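Local coordinates for beta-lactamase (Chitinophaga pinensis, PDB 6N36), which probably hydrolyses the beta-lactam ring of antibiotics as a metallo-beta-lactamase with two zinc ions in its active site, at residues V180-I185 with L221-H226; V153-P158 with S166-V171; F23-N28 with G38-T43; L50-V55 with L79-A84. One frame throughout, in Å; residues are numbered along the deposited sequence.

Interaction 1 (V180-I185 with L221-H226); sequences VLIANI and LWLAPH. With ZN (zinc ion), chain B.
Pro225 closes on the backbone of Ala183 just where the two parallel strands stop pairing. Its CD lies 3.1 Å from Ala183 O, a tight approach for a ring carbon. The neighbouring CB of Ala224 also leans on this oxygen, at 3.4 Å. Asn184 reaches the same proline. Its CB points away from segment 221-226, but chi1 of -160° swings the amide back, and OD1 lies 3.6 Å from Pro225 CG, the two side chains crossing at about a right angle. That OD1 accepts a hydrogen bond from His83, a zinc ligand. Further back, Leu181 N, Leu223 N and Ala183 N bond to Leu221 O, Leu181 O and Leu223 O. On one face of the sheet Ile182 CD1 packs on Leu223 CB. On the other, Ile185 CD1 meets the Trp222 ring at CZ3, 4.0 Å away. The chain beyond Pro225 carries His226, whose NE2 binds a zinc ion at 2.1 Å; Asp87 and His88 share that ion. The contact is the parallel pair of a beta-alpha-beta crossover through helix 203-215. Strand 165-172 flanks strand 177-182, while helices 227-230 and 250-268 pack on Ile185.

Interaction 2 (V153-P158 with S166-V171); sequences VMRQHP and SFLFDV
The His157 ring meets Ser166 OG at its edge, in the ring plane. ND1 and OG are 2.7 Å apart, in a hydrogen bond whose donor could be either group. Ser166 OG sits beside its own backbone N (chi1 -58°), on the side where ND1 arrives. It also accepts the backbone N-H of Asn184, so two groups grip this buried hydroxyl. One face of the His157 ring lies against Arg155 O, 3.8 Å above the plane and offset toward the rim. On the opposite face of the sheet, Met154 and Phe167 meet obliquely in a non-hydrogen-bonded pair. Met154 CG is 3.7 Å from Phe167 CE1; the bends at chi2 and chi3 then carry the rest of the methionine away from the ring. Arg155 CG lies 4.2 Å from Leu168 CD1, but its guanidinium turns off to a salt bridge with Asp141. Val153 with Leu168 and Arg155 with Ser166 are hydrogen-bonded pairs, each with two N-H...O bonds. The contact forms an antiparallel beta hairpin within the five-stranded sheet. Strand 177-182 continues the sheet beyond strand 165-172, and helix 203-215 packs on His157 and Ser166.

Interaction 3 (F23-N28 with G38-T43); sequences FRIAGN and GMFLIT
Asn28 and Thr43 are joined by two firm hydrogen bonds. Thr43 N donates to Asn28 O at 3.0 Å, in the carbonyl plane. Asn28 ND2 donates to Thr43 O at 2.8 Å, with an N-H...O angle of 177°. Each residue therefore gives one N-H to the other's backbone oxygen. The acceptor lies almost in the amide plane of Asn28. The asparagine side chain stands between its backbone N and carbonyl carbon (chi1 59°), which turns ND2 to Thr43. A CA-H...O contact from Ile42 CA, 3.3 Å away, adds to the load on Asn28 O. Among van der Waals contacts, Asn28 CB touches Thr43 OG1 at 3.4 Å and ND2 passes obliquely by Ile42 CG2 at 3.7 Å. Farther along, Ile25 CD1 comes to the edge of the Phe40 ring, 4.1 Å from CD1. Inside the first segment, Arg24 NE donates to Gly27 O at 2.8 Å and bridges the turn. Ile25 and Ala26 form a classic beta bulge opposite Leu29. In the seven-stranded sheet, strand 29-31 lies between strands 23-26 and 40-42. Strands 150-156 and 165-172 of the other sheet pack on Asn28 and Ile42.

Interaction 4 (L50-V55 with L79-A84); sequences LINTGV and LLTTHA. With ZN (zinc ion), chain C.
Segments 50-55 and 79-84 run parallel at the ends of strands 48-51 and 76-80. Helix 58-69 connects the strands in a beta-alpha-beta crossover of the metallo-beta-lactamase fold. Leu80 N donates to Leu50 O and Asn52 N to Leu80 O, both at 2.9 Å. Past Ile51 the pairing is taken over by the side chain of Asn52, at a residue with positive phi (77°).

Asn52 OD1 accepts two hydrogen bonds: one from Thr81 OG1 and one from Thr82 N, each 2.9 Å long. Both donors lie somewhat out of the carbonyl plane, by 25° for the hydroxyl. On the other branch, ND2 donates to Thr82 OG1 at 3.1 Å, close to the amide plane. These three bonds fix the rotation of the buried amide and hold the start of the loop that leads to His83. The Asn52 side chain crosses both threonines at about a right angle.

The apolar side chains pack on two faces. Ile51 CG1 lies 4.0 Å from Leu80 CD1, and Ile51 CG2 meets the methyl group of Thr82. On the other face the CD2 atoms of Leu50 and Leu79 touch, and helix 92-99 packs on Leu79.

The loop after Thr82 brings His83 to the metal site, where His85 and His160 are fellow ligands. Waters 1 and 2 lie near the plane of the His83 ring, at its edge, and both bind the same zinc ion as His83 NE2, which is 2.2 Å from the metal.

How the interactions relate
Interactions 1 and 2 lie in one sheet, interactions 3 and 4 in the other. In the first, Val180 N and Ile182 N each reach strand 165-172, at 2.8 Å from Phe169 O and Phe167 O. In the second, Ile51 N lies 2.8 Å from Phe40 O. The sheets face each other: Phe167 CZ of interaction 2 is 3.9 Å from Leu80 CB of interaction 4, and Phe169 CZ is 3.9 Å from Ile42 CD1 of interaction 3. Interactions 1 and 4 meet at the active site, where Asn184 OD1 is 2.7 Å from His83 ND1. They supply His226 and His83 to separate zinc ions, and water 1 touches both metals.

Interaction 1 (V180-I185 with L221-H226)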
loop_
_atom_site.group_PDB
_atom_site.type_symbol
_atom_site.label_atom_id
_atom_site.label_comp_id
_atom_site.label_asym_id
_atom_site.label_seq_id
_atom_site.Cartn_x
_atom_site.Cartn_y
_atom_site.Cartn_z
ATOM N N VAL A 180 -14.138 1.039 -1.690
ATOM C CA VAL A 180 -12.969 0.159 -1.562
ATOM C C VAL A 180 -12.028 0.746 -0.516
ATOM O O VAL A 180 -11.768 1.980 -0.521
ATOM C CB VAL A 180 -12.258 0.049 -2.920
ATOM C CG1 VAL A 180 -11.054 -0.856 -2.824
ATOM C CG2 VAL A 180 -13.202 -0.436 -4.016
ATOM N N LEU A 181 -11.495 -0.139 0.295
ATOM C CA LEU A 181 -10.392 0.186 1.229
ATOM C C LEU A 181 -9.153 -0.575 0.763
ATOM O O LEU A 181 -9.213 -1.816 0.642
ATOM C CB LEU A 181 -10.808 -0.243 2.627
ATOM C CG LEU A 181 -9.669 -0.179 3.668
ATOM C CD1 LEU A 181 -9.249 1.255 3.920
ATOM C CD2 LEU A 181 -10.100 -0.828 4.995
ATOM N N ILE A 182 -8.090 0.166 0.533
ATOM C CA ILE A 182 -6.730 -0.430 0.392
ATOM C C ILE A 182 -6.095 -0.209 1.779
ATOM O O ILE A 182 -5.752 0.950 2.120
ATOM C CB ILE A 182 -5.929 0.221 -0.735
ATOM C CG1 ILE A 182 -6.627 0.079 -2.104
ATOM C CG2 ILE A 182 -4.513 -0.349 -0.737
ATOM C CD1 ILE A 182 -6.870 -1.298 -2.568
ATOM N N ALA A 183 -6.078 -1.271 2.558
ATOM C CA ALA A 183 -5.787 -1.252 4.004
ATOM C C ALA A 183 -4.324 -1.536 4.258
ATOM O O ALA A 183 -3.874 -2.636 3.864
ATOM C CB ALA A 183 -6.613 -2.274 4.745
ATOM N N ASN A 184 -3.643 -0.673 4.997
ATOM C CA ASN A 184 -2.305 -1.027 5.504
ATOM C C ASN A 184 -2.454 -1.723 6.849
ATOM O O ASN A 184 -2.721 -1.119 7.831
ATOM C CB ASN A 184 -1.378 0.180 5.583
ATOM C CG ASN A 184 0.049 -0.309 5.614
ATOM O OD1 ASN A 184 0.642 -0.573 4.552
ATOM N ND2 ASN A 184 0.617 -0.472 6.825
ATOM N N ILE A 185 -2.230 -3.019 6.851
ATOM C CA ILE A 185 -2.499 -3.869 8.036
ATOM C C ILE A 185 -1.415 -3.559 9.053
ATOM O O ILE A 185 -0.242 -3.399 8.726
ATOM C CB ILE A 185 -2.526 -5.353 7.625
ATOM C CG1 ILE A 185 -3.724 -5.657 6.718
ATOM C CG2 ILE A 185 -2.497 -6.269 8.858
ATOM C CD1 ILE A 185 -5.078 -5.308 7.242
ATOM N N LEU A 221 -15.483 -3.371 -0.166
ATOM C CA LEU A 221 -14.428 -4.299 -0.625
ATOM C C LEU A 221 -13.108 -3.885 0.050
ATOM O O LEU A 221 -12.924 -2.709 0.252
ATOM C CB LEU A 221 -14.260 -4.202 -2.136
ATOM C CG LEU A 221 -15.525 -4.293 -2.988
ATOM C CD1 LEU A 221 -15.134 -4.240 -4.456
ATOM C CD2 LEU A 221 -16.295 -5.575 -2.669
ATOM N N TRP A 222 -12.227 -4.832 0.298
ATOM C CA TRP A 222 -10.880 -4.468 0.822
ATOM C C TRP A 222 -9.786 -5.292 0.185
ATOM O O TRP A 222 -10.000 -6.460 -0.064
ATOM C CB TRP A 222 -10.812 -4.493 2.351
ATOM C CG TRP A 222 -10.815 -5.846 3.004
ATOM C CD1 TRP A 222 -11.877 -6.696 3.185
ATOM C CD2 TRP A 222 -9.691 -6.483 3.635
ATOM N NE1 TRP A 222 -11.464 -7.837 3.829
ATOM C CE2 TRP A 222 -10.134 -7.720 4.150
ATOM C CE3 TRP A 222 -8.352 -6.110 3.833
ATOM C CZ2 TRP A 222 -9.290 -8.596 4.831
ATOM C CZ3 TRP A 222 -7.539 -6.959 4.544
ATOM C CH2 TRP A 222 -7.996 -8.195 5.011
ATOM N N LEU A 223 -8.614 -4.670 0.096
ATOM C CA LEU A 223 -7.374 -5.357 -0.322
ATOM C C LEU A 223 -6.265 -4.746 0.529
ATOM O O LEU A 223 -6.494 -3.808 1.258
ATOM C CB LEU A 223 -7.099 -5.209 -1.821
ATOM C CG LEU A 223 -8.159 -5.836 -2.759
ATOM C CD1 LEU A 223 -9.246 -4.837 -3.056
ATOM C CD2 LEU A 223 -7.541 -6.311 -4.041
ATOM N N ALA A 224 -5.105 -5.344 0.461
ATOM C CA ALA A 224 -3.963 -4.944 1.304
ATOM C C ALA A 224 -2.671 -5.149 0.517
ATOM O O ALA A 224 -2.683 -5.700 -0.568
ATOM C CB ALA A 224 -3.976 -5.771 2.578
ATOM N N PRO A 225 -1.533 -4.678 1.065
ATOM C CA PRO A 225 -0.287 -4.683 0.328
ATOM C C PRO A 225 0.342 -6.062 0.150
ATOM O O PRO A 225 1.196 -6.151 -0.694
ATOM C CB PRO A 225 0.632 -3.791 1.167
ATOM C CG PRO A 225 -0.293 -2.874 1.902
ATOM C CD PRO A 225 -1.467 -3.763 2.237
ATOM N N HIS A 226 -0.018 -7.038 0.981
ATOM C CA HIS A 226 0.502 -8.408 0.872
ATOM C C HIS A 226 -0.681 -9.343 0.659
ATOM O O HIS A 226 -1.633 -9.301 1.440
ATOM C CB HIS A 226 1.302 -8.794 2.111
ATOM C CG HIS A 226 2.613 -8.102 2.196
ATOM N ND1 HIS A 226 3.755 -8.551 1.502
ATOM C CD2 HIS A 226 2.964 -6.962 2.827
ATOM C CE1 HIS A 226 4.755 -7.730 1.767
ATOM N NE2 HIS A 226 4.313 -6.749 2.555
HETATM ZN ZN ZN B . 5.505 -5.139 3.089
HETATM O O HOH W 1 4.837 -4.677 4.937
#

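Interaction 2 (V153-P158 with S166-V171)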
loop_
_atom_site.group_PDB
_atom_site.type_symbol
_atom_site.label_atom_id
_atom_site.label_comp_id
_atom_site.label_asym_id
_atom_site.label_seq_id
_atom_site.Cartn_x
_atom_site.Cartn_y
_atom_site.Cartn_z
ATOM N N VAL A 153 -9.529 9.201 -0.391
ATOM C CA VAL A 153 -9.240 9.742 0.957
ATOM C C VAL A 153 -8.122 8.945 1.647
ATOM O O VAL A 153 -8.193 7.708 1.652
ATOM C CB VAL A 153 -10.515 9.781 1.799
ATOM C CG1 VAL A 153 -10.170 10.257 3.205
ATOM C CG2 VAL A 153 -11.568 10.663 1.151
ATOM N N MET A 154 -7.088 9.631 2.112
ATOM C CA MET A 154 -5.982 8.989 2.882
ATOM C C MET A 154 -6.368 8.969 4.368
ATOM O O MET A 154 -6.895 10.016 4.863
ATOM C CB MET A 154 -4.655 9.716 2.693
ATOM C CG MET A 154 -3.516 8.968 3.361
ATOM S SD MET A 154 -3.311 9.487 5.139
ATOM C CE MET A 154 -2.202 10.845 4.896
ATOM N N ARG A 155 -6.232 7.827 5.040
ATOM C CA ARG A 155 -6.401 7.780 6.499
ATOM C C ARG A 155 -5.078 7.364 7.120
ATOM O O ARG A 155 -4.520 6.348 6.677
ATOM C CB ARG A 155 -7.539 6.868 6.946
ATOM C CG ARG A 155 -8.922 7.256 6.442
ATOM C CD ARG A 155 -9.374 8.620 6.887
ATOM N NE ARG A 155 -9.187 8.922 8.292
ATOM C CZ ARG A 155 -10.100 8.741 9.250
ATOM N NH1 ARG A 155 -11.269 8.181 8.974
ATOM N NH2 ARG A 155 -9.772 9.021 10.500
ATOM N N GLN A 156 -4.597 8.109 8.111
ATOM C CA GLN A 156 -3.321 7.793 8.779
ATOM C C GLN A 156 -3.521 6.582 9.691
ATOM O O GLN A 156 -4.360 6.630 10.608
ATOM C CB GLN A 156 -2.725 8.982 9.537
ATOM C CG GLN A 156 -2.322 10.140 8.640
ATOM C CD GLN A 156 -1.783 11.277 9.481
ATOM O OE1 GLN A 156 -2.322 11.547 10.568
ATOM N NE2 GLN A 156 -0.766 11.973 8.988
ATOM N N HIS A 157 -2.725 5.544 9.454
ATOM C CA HIS A 157 -2.763 4.257 10.177
ATOM C C HIS A 157 -1.353 3.959 10.657
ATOM O O HIS A 157 -0.760 2.985 10.238
ATOM C CB HIS A 157 -3.426 3.194 9.314
ATOM C CG HIS A 157 -4.867 3.427 9.142
ATOM N ND1 HIS A 157 -5.565 2.955 8.054
ATOM C CD2 HIS A 157 -5.776 4.055 9.947
ATOM C CE1 HIS A 157 -6.808 3.350 8.149
ATOM N NE2 HIS A 157 -6.995 4.038 9.281
ATOM N N PRO A 158 -0.782 4.818 11.522
ATOM C CA PRO A 158 0.631 4.730 11.860
ATOM C C PRO A 158 0.959 3.472 12.679
ATOM O O PRO A 158 0.070 2.819 13.286
ATOM C CB PRO A 158 0.893 5.947 12.681
ATOM C CG PRO A 158 -0.449 6.247 13.306
ATOM C CD PRO A 158 -1.431 5.982 12.169
ATOM N N SER A 166 -3.874 4.058 4.871
ATOM C CA SER A 166 -4.818 3.325 3.996
ATOM C C SER A 166 -5.480 4.354 3.080
ATOM O O SER A 166 -5.468 5.582 3.395
ATOM C CB SER A 166 -5.866 2.594 4.821
ATOM O OG SER A 166 -5.235 1.686 5.723
ATOM N N PHE A 167 -6.158 3.859 2.038
ATOM C CA PHE A 167 -6.863 4.697 1.063
ATOM C C PHE A 167 -8.277 4.153 0.888
ATOM O O PHE A 167 -8.483 2.935 0.762
ATOM C CB PHE A 167 -6.124 4.739 -0.284
ATOM C CG PHE A 167 -4.728 5.279 -0.162
ATOM C CD1 PHE A 167 -4.511 6.642 -0.030
ATOM C CD2 PHE A 167 -3.630 4.425 -0.172
ATOM C CE1 PHE A 167 -3.237 7.146 0.108
ATOM C CE2 PHE A 167 -2.345 4.933 -0.036
ATOM C CZ PHE A 167 -2.138 6.289 0.086
ATOM N N LEU A 168 -9.243 5.073 0.933
ATOM C CA LEU A 168 -10.678 4.752 0.726
ATOM C C LEU A 168 -11.132 5.521 -0.510
ATOM O O LEU A 168 -10.847 6.747 -0.638
ATOM C CB LEU A 168 -11.492 5.253 1.929
ATOM C CG LEU A 168 -11.525 4.401 3.191
ATOM C CD1 LEU A 168 -12.012 5.299 4.349
ATOM C CD2 LEU A 168 -12.518 3.245 3.061
ATOM N N PHE A 169 -11.904 4.859 -1.349
ATOM C CA PHE A 169 -12.430 5.505 -2.575
ATOM C C PHE A 169 -13.591 4.693 -3.113
ATOM O O PHE A 169 -13.641 3.447 -3.032
ATOM C CB PHE A 169 -11.349 5.675 -3.662
ATOM C CG PHE A 169 -10.540 4.435 -3.962
ATOM C CD1 PHE A 169 -9.469 4.106 -3.157
ATOM C CD2 PHE A 169 -10.878 3.574 -4.976
ATOM C CE1 PHE A 169 -8.743 2.965 -3.406
ATOM C CE2 PHE A 169 -10.165 2.411 -5.213
ATOM C CZ PHE A 169 -9.097 2.109 -4.420
ATOM N N ASP A 170 -14.476 5.411 -3.787
ATOM C CA ASP A 170 -15.613 4.808 -4.517
ATOM C C ASP A 170 -15.218 4.512 -5.964
ATOM O O ASP A 170 -14.565 5.375 -6.617
ATOM C CB ASP A 170 -16.828 5.739 -4.501
ATOM C CG ASP A 170 -17.450 5.887 -3.122
ATOM O OD1 ASP A 170 -17.135 5.080 -2.200
ATOM O OD2 ASP A 170 -18.283 6.824 -2.964
ATOM N N VAL A 171 -15.583 3.324 -6.435
ATOM C CA VAL A 171 -15.502 2.970 -7.878
ATOM C C VAL A 171 -16.918 2.600 -8.356
ATOM O O VAL A 171 -17.689 1.984 -7.611
ATOM C CB VAL A 171 -14.499 1.845 -8.190
ATOM C CG1 VAL A 171 -13.111 2.238 -7.717
ATOM C CG2 VAL A 171 -14.894 0.512 -7.585
#

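Interaction 3 (F23-N28 with G38-T43)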
loop_
_atom_site.group_PDB
_atom_site.type_symbol
_atom_site.label_atom_id
_atom_site.label_comp_id
_atom_site.label_asym_id
_atom_site.label_seq_id
_atom_site.Cartn_x
_atom_site.Cartn_y
_atom_site.Cartn_z
ATOM N N PHE A 23 -5.489 -7.947 -13.402
ATOM C CA PHE A 23 -6.930 -8.111 -13.544
ATOM C C PHE A 23 -7.676 -6.909 -12.997
ATOM O O PHE A 23 -7.168 -6.201 -12.128
ATOM C CB PHE A 23 -7.379 -9.400 -12.863
ATOM C CG PHE A 23 -7.287 -9.452 -11.358
ATOM C CD1 PHE A 23 -6.093 -9.736 -10.703
ATOM C CD2 PHE A 23 -8.381 -9.108 -10.581
ATOM C CE1 PHE A 23 -6.044 -9.786 -9.315
ATOM C CE2 PHE A 23 -8.339 -9.189 -9.194
ATOM C CZ PHE A 23 -7.149 -9.463 -8.556
ATOM N N ARG A 24 -8.898 -6.765 -13.481
ATOM C CA ARG A 24 -9.828 -5.735 -13.011
ATOM C C ARG A 24 -10.469 -6.219 -11.711
ATOM O O ARG A 24 -11.056 -7.342 -11.636
ATOM C CB ARG A 24 -10.914 -5.550 -14.066
ATOM C CG ARG A 24 -11.882 -4.435 -13.754
ATOM C CD ARG A 24 -12.929 -4.455 -14.875
ATOM N NE ARG A 24 -13.953 -3.465 -14.655
ATOM C CZ ARG A 24 -15.195 -3.568 -15.095
ATOM N NH1 ARG A 24 -15.633 -4.703 -15.615
ATOM N NH2 ARG A 24 -16.036 -2.586 -14.828
ATOM N N ILE A 25 -10.282 -5.433 -10.652
ATOM C CA ILE A 25 -10.881 -5.777 -9.338
ATOM C C ILE A 25 -12.351 -5.370 -9.347
ATOM O O ILE A 25 -13.223 -6.219 -9.044
ATOM C CB ILE A 25 -10.070 -5.081 -8.224
ATOM C CG1 ILE A 25 -8.622 -5.578 -8.182
ATOM C CG2 ILE A 25 -10.805 -5.266 -6.898
ATOM C CD1 ILE A 25 -7.692 -4.680 -7.387
ATOM N N ALA A 26 -12.601 -4.098 -9.575
ATOM C CA ALA A 26 -13.929 -3.479 -9.421
ATOM C C ALA A 26 -13.883 -2.161 -10.173
ATOM O O ALA A 26 -13.008 -1.352 -9.888
ATOM C CB ALA A 26 -14.262 -3.274 -7.978
ATOM N N GLY A 27 -14.793 -1.950 -11.121
ATOM C CA GLY A 27 -14.813 -0.640 -11.780
ATOM C C GLY A 27 -13.493 -0.357 -12.500
ATOM O O GLY A 27 -12.969 -1.238 -13.224
ATOM N N ASN A 28 -12.953 0.824 -12.220
ATOM C CA ASN A 28 -11.687 1.356 -12.777
ATOM C C ASN A 28 -10.486 1.039 -11.878
ATOM O O ASN A 28 -9.455 1.722 -12.007
ATOM C CB ASN A 28 -11.822 2.845 -13.078
ATOM C CG ASN A 28 -12.181 3.692 -11.876
ATOM O OD1 ASN A 28 -13.008 3.310 -11.022
ATOM N ND2 ASN A 28 -11.593 4.860 -11.800
ATOM N N GLY A 38 0.973 -6.189 -3.535
ATOM C CA GLY A 38 -0.202 -5.498 -4.052
ATOM C C GLY A 38 0.208 -4.142 -4.620
ATOM O O GLY A 38 0.818 -3.335 -3.924
ATOM N N MET A 39 -0.145 -3.904 -5.873
ATOM C CA MET A 39 0.107 -2.659 -6.632
ATOM C C MET A 39 -1.198 -2.422 -7.344
ATOM O O MET A 39 -1.712 -3.353 -7.954
ATOM C CB MET A 39 1.235 -2.762 -7.642
ATOM C CG MET A 39 2.514 -3.201 -6.993
ATOM S SD MET A 39 3.805 -3.596 -8.167
ATOM C CE MET A 39 4.549 -4.974 -7.270
ATOM N N PHE A 40 -1.768 -1.249 -7.135
ATOM C CA PHE A 40 -3.147 -0.975 -7.536
ATOM C C PHE A 40 -3.155 0.201 -8.500
ATOM O O PHE A 40 -2.489 1.211 -8.261
ATOM C CB PHE A 40 -3.990 -0.716 -6.302
ATOM C CG PHE A 40 -3.844 -1.826 -5.287
ATOM C CD1 PHE A 40 -4.559 -2.995 -5.437
ATOM C CD2 PHE A 40 -2.982 -1.691 -4.216
ATOM C CE1 PHE A 40 -4.440 -4.012 -4.500
ATOM C CE2 PHE A 40 -2.869 -2.713 -3.291
ATOM C CZ PHE A 40 -3.550 -3.878 -3.477
ATOM N N LEU A 41 -3.908 0.051 -9.576
ATOM C CA LEU A 41 -4.006 1.079 -10.636
ATOM C C LEU A 41 -5.436 1.577 -10.679
ATOM O O LEU A 41 -6.356 0.754 -10.807
ATOM C CB LEU A 41 -3.613 0.478 -11.992
ATOM C CG LEU A 41 -3.663 1.460 -13.155
ATOM C CD1 LEU A 41 -2.539 2.457 -13.091
ATOM C CD2 LEU A 41 -3.690 0.658 -14.460
ATOM N N ILE A 42 -5.641 2.885 -10.533
ATOM C CA ILE A 42 -6.972 3.516 -10.674
ATOM C C ILE A 42 -6.905 4.362 -11.939
ATOM O O ILE A 42 -6.075 5.258 -12.031
ATOM C CB ILE A 42 -7.274 4.368 -9.458
ATOM C CG1 ILE A 42 -7.310 3.530 -8.189
ATOM C CG2 ILE A 42 -8.574 5.151 -9.681
ATOM C CD1 ILE A 42 -7.294 4.351 -6.984
ATOM N N THR A 43 -7.747 4.053 -12.901
ATOM C CA THR A 43 -7.694 4.683 -14.238
ATOM C C THR A 43 -8.724 5.798 -14.299
ATOM O O THR A 43 -9.832 5.611 -13.791
ATOM C CB THR A 43 -7.899 3.676 -15.342
ATOM O OG1 THR A 43 -9.180 3.015 -15.218
ATOM C CG2 THR A 43 -6.782 2.655 -15.350
#

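Interaction 4 (L50-V55 with L79-A84)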
loop_
_atom_site.group_PDB
_atom_site.type_symbol
_atom_site.label_atom_id
_atom_site.label_comp_id
_atom_site.label_asym_id
_atom_site.label_seq_id
_atom_site.Cartn_x
_atom_site.Cartn_y
_atom_site.Cartn_z
ATOM N N LEU A 50 -1.314 5.304 -9.249
ATOM C CA LEU A 50 -0.657 4.022 -8.842
ATOM C C LEU A 50 -0.465 4.019 -7.337
ATOM O O LEU A 50 0.117 4.981 -6.819
ATOM C CB LEU A 50 0.696 3.907 -9.525
ATOM C CG LEU A 50 1.506 2.675 -9.099
ATOM C CD1 LEU A 50 0.859 1.409 -9.601
ATOM C CD2 LEU A 50 2.958 2.825 -9.563
ATOM N N ILE A 51 -0.965 2.977 -6.673
ATOM C CA ILE A 51 -0.685 2.752 -5.243
ATOM C C ILE A 51 0.313 1.597 -5.142
ATOM O O ILE A 51 -0.054 0.466 -5.429
ATOM C CB ILE A 51 -1.968 2.460 -4.454
ATOM C CG1 ILE A 51 -3.020 3.564 -4.620
ATOM C CG2 ILE A 51 -1.581 2.251 -3.001
ATOM C CD1 ILE A 51 -4.367 3.212 -4.009
ATOM N N ASN A 52 1.515 1.947 -4.702
ATOM C CA ASN A 52 2.664 1.051 -4.424
ATOM C C ASN A 52 3.388 0.601 -5.679
ATOM O O ASN A 52 2.793 0.438 -6.761
ATOM C CB ASN A 52 2.295 -0.195 -3.620
ATOM C CG ASN A 52 1.884 0.104 -2.195
ATOM O OD1 ASN A 52 2.201 1.174 -1.655
ATOM N ND2 ASN A 52 1.152 -0.835 -1.585
ATOM N N THR A 53 4.669 0.379 -5.504
ATOM C CA THR A 53 5.495 -0.497 -6.382
ATOM C C THR A 53 5.756 -1.793 -5.648
ATOM O O THR A 53 5.159 -2.057 -4.619
ATOM C CB THR A 53 6.767 0.191 -6.891
ATOM O OG1 THR A 53 7.714 0.253 -5.814
ATOM C CG2 THR A 53 6.531 1.565 -7.483
ATOM N N GLY A 54 6.599 -2.654 -6.220
ATOM C CA GLY A 54 7.230 -3.718 -5.451
ATOM C C GLY A 54 8.661 -3.345 -5.112
ATOM O O GLY A 54 8.978 -2.203 -4.886
ATOM N N VAL A 55 9.553 -4.309 -5.169
ATOM C CA VAL A 55 10.988 -4.075 -4.922
ATOM C C VAL A 55 11.602 -3.427 -6.156
ATOM O O VAL A 55 10.948 -3.340 -7.215
ATOM C CB VAL A 55 11.703 -5.384 -4.557
ATOM C CG1 VAL A 55 11.184 -5.934 -3.248
ATOM C CG2 VAL A 55 11.599 -6.392 -5.691
ATOM N N LEU A 79 1.414 9.182 -7.818
ATOM C CA LEU A 79 2.017 8.037 -7.103
ATOM C C LEU A 79 1.675 8.135 -5.622
ATOM O O LEU A 79 1.864 9.192 -5.022
ATOM C CB LEU A 79 3.539 8.060 -7.263
ATOM C CG LEU A 79 4.070 8.114 -8.686
ATOM C CD1 LEU A 79 5.574 8.185 -8.710
ATOM C CD2 LEU A 79 3.600 6.959 -9.461
ATOM N N LEU A 80 1.186 7.036 -5.074
ATOM C CA LEU A 80 0.872 6.867 -3.650
ATOM C C LEU A 80 1.534 5.593 -3.143
ATOM O O LEU A 80 1.895 4.698 -3.935
ATOM C CB LEU A 80 -0.636 6.735 -3.464
ATOM C CG LEU A 80 -1.495 7.872 -3.972
ATOM C CD1 LEU A 80 -2.963 7.525 -3.805
ATOM C CD2 LEU A 80 -1.150 9.142 -3.245
ATOM N N THR A 81 1.716 5.520 -1.827
ATOM C CA THR A 81 2.175 4.292 -1.165
ATOM C C THR A 81 1.400 4.094 0.134
ATOM O O THR A 81 1.024 5.086 0.781
ATOM C CB THR A 81 3.687 4.307 -0.902
ATOM O OG1 THR A 81 4.066 3.032 -0.402
ATOM C CG2 THR A 81 4.099 5.397 0.071
ATOM N N THR A 82 1.223 2.842 0.491
ATOM C CA THR A 82 0.681 2.486 1.809
ATOM C C THR A 82 1.699 2.666 2.939
ATOM O O THR A 82 1.299 2.968 4.074
ATOM C CB THR A 82 0.068 1.094 1.807
ATOM O OG1 THR A 82 1.032 0.119 1.408
ATOM C CG2 THR A 82 -1.151 1.014 0.913
ATOM N N HIS A 83 2.960 2.429 2.707
ATOM C CA HIS A 83 4.025 2.758 3.699
ATOM C C HIS A 83 5.380 2.694 3.030
ATOM O O HIS A 83 5.579 1.840 2.143
ATOM C CB HIS A 83 3.965 1.839 4.943
ATOM C CG HIS A 83 4.318 0.396 4.758
ATOM N ND1 HIS A 83 3.382 -0.588 4.554
ATOM C CD2 HIS A 83 5.489 -0.235 4.895
ATOM C CE1 HIS A 83 3.984 -1.775 4.550
ATOM N NE2 HIS A 83 5.273 -1.596 4.771
ATOM N N ALA A 84 6.355 3.437 3.541
ATOM C CA ALA A 84 7.659 3.574 2.857
ATOM C C ALA A 84 8.667 2.511 3.322
ATOM O O ALA A 84 9.705 2.877 3.933
ATOM C CB ALA A 84 8.200 4.960 3.051
HETATM ZN ZN ZN C . 6.499 -3.132 5.756
HETATM O O HOH W 1 4.837 -4.677 4.937
HETATM O O HOH W 2 7.565 -3.988 4.257
HETATM O O HOH W 3 7.514 -4.853 6.797
#